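Local coordinates for protein 1-carboxybiuret hydrolase subunit AtzE (PDB 6C62) that hydrolyses 1-carboxybiuret to urea-1,3-dicarboxylate and ammonia, a step in the degradation of atrazine, at residues L327-D330 and R331-G335; T389-C393 and R394-G398. One frame throughout, in Å; residues are numbered along the deposited sequence.

Contact 1 of 2, residues L327-D330 and R331-G335; sequences LSVD and RFISG
Leu327 meets Arg331 through its backbone: its carbonyl O lies alongside CD of the arginine. Ser328, next in line, is at the N-cap position of helix 329-336; its OG makes no capping bond, and its carbonyl accepts the first helical bond. Ser328 O receives Phe332 N at 3.1 Å and takes a weak second bond from Arg331 N. The ring of Phe332 passes beside the same residue, with CD2 3.7 Å from Ser328 O and CE2 4.1 Å from Ser328 OG, while CA of Val329 sits at the ring edge, near its plane. Val329 carries the next helical bond, Ile333 N to Val329 O at 2.9 Å. With CG1 of Ile333 anti to the carbonyl carbon (chi1 -73°), that atom lies 3.5 Å from Val329 O, and CD1 of Ile333 comes within 4.4 Å of Val329 CG2, a loose apolar contact. Asp330 closes the series: Ser334 N bonds to Asp330 O, and CB of Ser334 packs on the same oxygen at 3.4 Å. The carboxylate of Asp330 leads off the helix and finds its partner outside this chain, OD1 forming a salt bridge with a basic side chain of the chain of another protein. Tyr125 is the cation-pi partner of Arg331 and also meets the ring of Phe332. An acidic side chain in the first turn of a helix lies near the positive end of the helix dipole, which would be expected to favour its negative charge and hence the bridge between chains.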
loop_
_atom_site.group_PDB
_atom_site.type_symbol
_atom_site.label_atom_id
_atom_site.label_comp_id
_atom_site.label_asym_id
_atom_site.label_seq_id
_atom_site.Cartn_x
_atom_site.Cartn_y
_atom_site.Cartn_z
ATOM N N LEU A 327 -25.113 -13.005 10.482
ATOM C CA LEU A 327 -23.935 -13.826 10.870
ATOM C C LEU A 327 -22.592 -13.184 10.667
ATOM O O LEU A 327 -21.602 -13.717 11.108
ATOM C CB LEU A 327 -23.947 -15.159 10.118
ATOM C CG LEU A 327 -25.170 -16.054 10.524
ATOM C CD1 LEU A 327 -25.207 -17.347 9.698
ATOM C CD2 LEU A 327 -25.171 -16.366 12.049
ATOM N N SER A 328 -22.507 -12.089 9.940
ATOM C CA SER A 328 -21.202 -11.479 9.726
ATOM C C SER A 328 -21.174 -10.012 10.006
ATOM O O SER A 328 -20.128 -9.443 10.038
ATOM C CB SER A 328 -20.718 -11.770 8.291
ATOM O OG SER A 328 -21.694 -11.268 7.383
ATOM N N VAL A 329 -22.318 -9.354 10.177
ATOM C CA VAL A 329 -22.302 -7.920 10.367
ATOM C C VAL A 329 -21.457 -7.483 11.589
ATOM O O VAL A 329 -20.780 -6.457 11.532
ATOM C CB VAL A 329 -23.708 -7.340 10.450
ATOM C CG1 VAL A 329 -24.392 -7.733 11.745
ATOM C CG2 VAL A 329 -23.659 -5.858 10.274
ATOM N N ASP A 330 -21.496 -8.266 12.675
ATOM C CA ASP A 330 -20.706 -7.946 13.860
ATOM C C ASP A 330 -19.211 -8.150 13.646
ATOM O O ASP A 330 -18.398 -7.452 14.282
ATOM C CB ASP A 330 -21.171 -8.680 15.101
ATOM C CG ASP A 330 -22.701 -8.458 15.355
ATOM O OD1 ASP A 330 -23.117 -7.288 15.107
ATOM O OD2 ASP A 330 -23.442 -9.453 15.702
ATOM N N ARG A 331 -18.857 -9.001 12.681
ATOM C CA ARG A 331 -17.468 -9.172 12.303
ATOM C C ARG A 331 -16.987 -7.998 11.471
ATOM O O ARG A 331 -15.864 -7.579 11.622
ATOM C CB ARG A 331 -17.285 -10.484 11.534
ATOM C CG ARG A 331 -17.827 -11.700 12.342
ATOM C CD ARG A 331 -17.465 -13.019 11.711
ATOM N NE ARG A 331 -15.995 -13.153 11.614
ATOM C CZ ARG A 331 -15.361 -13.974 10.784
ATOM N NH1 ARG A 331 -16.067 -14.679 9.896
ATOM N NH2 ARG A 331 -14.037 -14.055 10.814
ATOM N N PHE A 332 -17.830 -7.486 10.588
ATOM C CA PHE A 332 -17.512 -6.276 9.854
ATOM C C PHE A 332 -17.341 -5.098 10.801
ATOM O O PHE A 332 -16.377 -4.318 10.662
ATOM C CB PHE A 332 -18.589 -5.938 8.765
ATOM C CG PHE A 332 -18.462 -6.704 7.487
ATOM C CD1 PHE A 332 -17.319 -6.657 6.723
ATOM C CD2 PHE A 332 -19.504 -7.438 7.033
ATOM C CE1 PHE A 332 -17.233 -7.339 5.503
ATOM C CE2 PHE A 332 -19.422 -8.177 5.847
ATOM C CZ PHE A 332 -18.292 -8.106 5.070
ATOM N N ILE A 333 -18.257 -4.973 11.772
ATOM C CA ILE A 333 -18.176 -3.869 12.718
ATOM C C ILE A 333 -16.872 -3.990 13.548
ATOM O O ILE A 333 -16.158 -3.007 13.697
ATOM C CB ILE A 333 -19.406 -3.775 13.609
ATOM C CG1 ILE A 333 -20.597 -3.254 12.848
ATOM C CG2 ILE A 333 -19.167 -2.863 14.782
ATOM C CD1 ILE A 333 -21.953 -3.459 13.566
ATOM N N SER A 334 -16.577 -5.164 14.072
ATOM C CA SER A 334 -15.312 -5.380 14.753
ATOM C C SER A 334 -14.132 -4.931 13.947
ATOM O O SER A 334 -13.236 -4.227 14.451
ATOM C CB SER A 334 -15.127 -6.890 15.065
ATOM O OG SER A 334 -13.957 -7.063 15.867
ATOM N N GLY A 335 -14.122 -5.305 12.671
ATOM C CA GLY A 335 -13.049 -4.886 11.732
ATOM C C GLY A 335 -12.877 -3.378 11.652
ATOM O O GLY A 335 -11.745 -2.868 11.664
#

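Contact 2 of 2, residues T389-C393 and R394-G398; sequences TRHPC and RPAMG
CB of Ala396 fits into the corner where a strand becomes a helix, 3.1 Å from Pro392 O and 3.6 Å from His391 CB. The methyl group also reaches CG of His391, approaching the imidazole obliquely. The same residue closes the first turn through its backbone, Ala396 N donating to Pro392 O at 3.1 Å. CD of Pro395 rests on that oxygen as well, and the two proline rings touch across the start of the turn, Pro392 CB to Pro395 CD at 3.9 Å. A weaker bond follows from Met397 N to Cys393 O. CG of Met397, anti to the carbonyl carbon (chi1 -75°), comes 3.7 Å from Cys393 O, and the later bends at chi2 and chi3 bring Met397 CE round to 4.5 Å from Cys393 SG.

Strands 383-386 and 389-392 form a beta hairpin that leads straight into the short helix 393-396, with Pro392 at its N-cap position. Pro395 fits in the first turn, where its nitrogen has no i-4 carbonyl within the helix to bond to.

The second shell comes largely from the partner strand. Ile384 packs against Cys393, Ala396 and Met397, while Val386 and Leu399 cover His391. Phe127 and Ile374 press on Met397 from loops. Arg394 extends outward from the helix, its chain bent at chi3 (-69°), and NH1 forms a salt bridge with Glu382, whose backbone is also hydrogen-bonded to Cys393.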
loop_
_atom_site.group_PDB
_atom_site.type_symbol
_atom_site.label_atom_id
_atom_site.label_comp_id
_atom_site.label_asym_id
_atom_site.label_seq_id
_atom_site.Cartn_x
_atom_site.Cartn_y
_atom_site.Cartn_z
ATOM N N THR A 389 -8.920 -29.296 19.991
ATOM C CA THR A 389 -9.153 -27.879 20.214
ATOM C C THR A 389 -10.448 -27.400 19.537
ATOM O O THR A 389 -10.661 -27.604 18.332
ATOM C CB THR A 389 -7.980 -26.999 19.784
ATOM O OG1 THR A 389 -6.778 -27.548 20.298
ATOM C CG2 THR A 389 -8.185 -25.567 20.326
ATOM N N ARG A 390 -11.283 -26.742 20.341
ATOM C CA ARG A 390 -12.524 -26.160 19.841
ATOM C C ARG A 390 -12.253 -24.852 19.055
ATOM O O ARG A 390 -11.519 -23.977 19.498
ATOM C CB ARG A 390 -13.499 -25.884 20.997
ATOM C CG ARG A 390 -14.962 -25.941 20.569
ATOM C CD ARG A 390 -15.942 -25.461 21.632
ATOM N NE ARG A 390 -15.718 -24.047 21.924
ATOM C CZ ARG A 390 -16.521 -23.268 22.657
ATOM N NH1 ARG A 390 -17.662 -23.739 23.185
ATOM N NH2 ARG A 390 -16.182 -21.989 22.850
ATOM N N HIS A 391 -12.962 -24.659 17.948
ATOM C CA HIS A 391 -12.918 -23.417 17.175
ATOM C C HIS A 391 -14.341 -23.055 16.765
ATOM O O HIS A 391 -15.113 -23.946 16.460
ATOM C CB HIS A 391 -12.116 -23.613 15.894
ATOM C CG HIS A 391 -10.698 -23.992 16.093
ATOM N ND1 HIS A 391 -9.698 -23.065 16.263
ATOM C CD2 HIS A 391 -10.096 -25.202 16.104
ATOM C CE1 HIS A 391 -8.543 -23.693 16.374
ATOM N NE2 HIS A 391 -8.759 -24.989 16.292
ATOM N N PRO A 392 -14.645 -21.755 16.632
ATOM C CA PRO A 392 -15.845 -21.376 15.877
ATOM C C PRO A 392 -15.726 -21.943 14.451
ATOM O O PRO A 392 -14.681 -21.809 13.783
ATOM C CB PRO A 392 -15.866 -19.841 15.937
ATOM C CG PRO A 392 -14.451 -19.411 16.263
ATOM C CD PRO A 392 -13.803 -20.594 17.009
ATOM N N CYS A 393 -16.803 -22.591 14.004
ATOM C CA CYS A 393 -16.826 -23.282 12.728
ATOM C C CYS A 393 -16.510 -22.371 11.550
ATOM O O CYS A 393 -15.737 -22.741 10.699
ATOM C CB CYS A 393 -18.233 -23.834 12.505
ATOM S SG CYS A 393 -18.459 -24.707 10.943
ATOM N N ARG A 394 -17.174 -21.230 11.475
ATOM C CA ARG A 394 -17.107 -20.362 10.329
ATOM C C ARG A 394 -15.671 -19.885 10.043
ATOM O O ARG A 394 -15.171 -20.229 9.009
ATOM C CB ARG A 394 -18.202 -19.244 10.339
ATOM C CG ARG A 394 -19.601 -19.887 10.222
ATOM C CD ARG A 394 -20.769 -18.910 10.059
ATOM N NE ARG A 394 -20.971 -18.169 11.296
ATOM C CZ ARG A 394 -21.679 -18.629 12.354
ATOM N NH1 ARG A 394 -22.335 -19.812 12.349
ATOM N NH2 ARG A 394 -21.757 -17.880 13.457
ATOM N N PRO A 395 -14.972 -19.247 10.992
ATOM C CA PRO A 395 -13.539 -18.911 10.720
ATOM C C PRO A 395 -12.611 -20.109 10.570
ATOM O O PRO A 395 -11.646 -20.078 9.810
ATOM C CB PRO A 395 -13.138 -18.129 11.943
ATOM C CG PRO A 395 -14.438 -17.550 12.432
ATOM C CD PRO A 395 -15.457 -18.611 12.231
ATOM N N ALA A 396 -12.883 -21.164 11.322
ATOM C CA ALA A 396 -11.970 -22.323 11.357
ATOM C C ALA A 396 -11.760 -23.031 10.038
ATOM O O ALA A 396 -10.692 -23.650 9.867
ATOM C CB ALA A 396 -12.439 -23.343 12.357
ATOM N N MET A 397 -12.774 -23.028 9.153
ATOM C CA MET A 397 -12.658 -23.699 7.851
ATOM C C MET A 397 -11.428 -23.188 7.056
ATOM O O MET A 397 -10.905 -23.894 6.205
ATOM C CB MET A 397 -13.940 -23.519 7.021
ATOM C CG MET A 397 -15.162 -24.364 7.444
ATOM S SD MET A 397 -14.798 -26.145 7.502
ATOM C CE MET A 397 -14.621 -26.256 9.251
ATOM N N GLY A 398 -10.985 -21.946 7.321
ATOM C CA GLY A 398 -9.819 -21.370 6.587
ATOM C C GLY A 398 -8.479 -21.383 7.289
ATOM O O GLY A 398 -7.526 -20.729 6.862
#

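Contact 1 and contact 2 come one after the other in the chain, yet their centres lie only about 16 Å apart and their side chains meet. Arg331 NH2 packs on Pro395 CG at 3.9 Å, and Leu327 CD2 on Arg394 NH2 at 4.0 Å, so the opening turn of helix 329-336 rests against helix 393-396. Both approach the probable catalytic serines: the side chain of Arg331 is about 10 Å from those of Ser150 and Ser174, and that of Met397 about 9 Å from Ser174 and about 10 Å from Ser150. The chain of another protein borders both, contact 1 along several residues and contact 2 through Pro392.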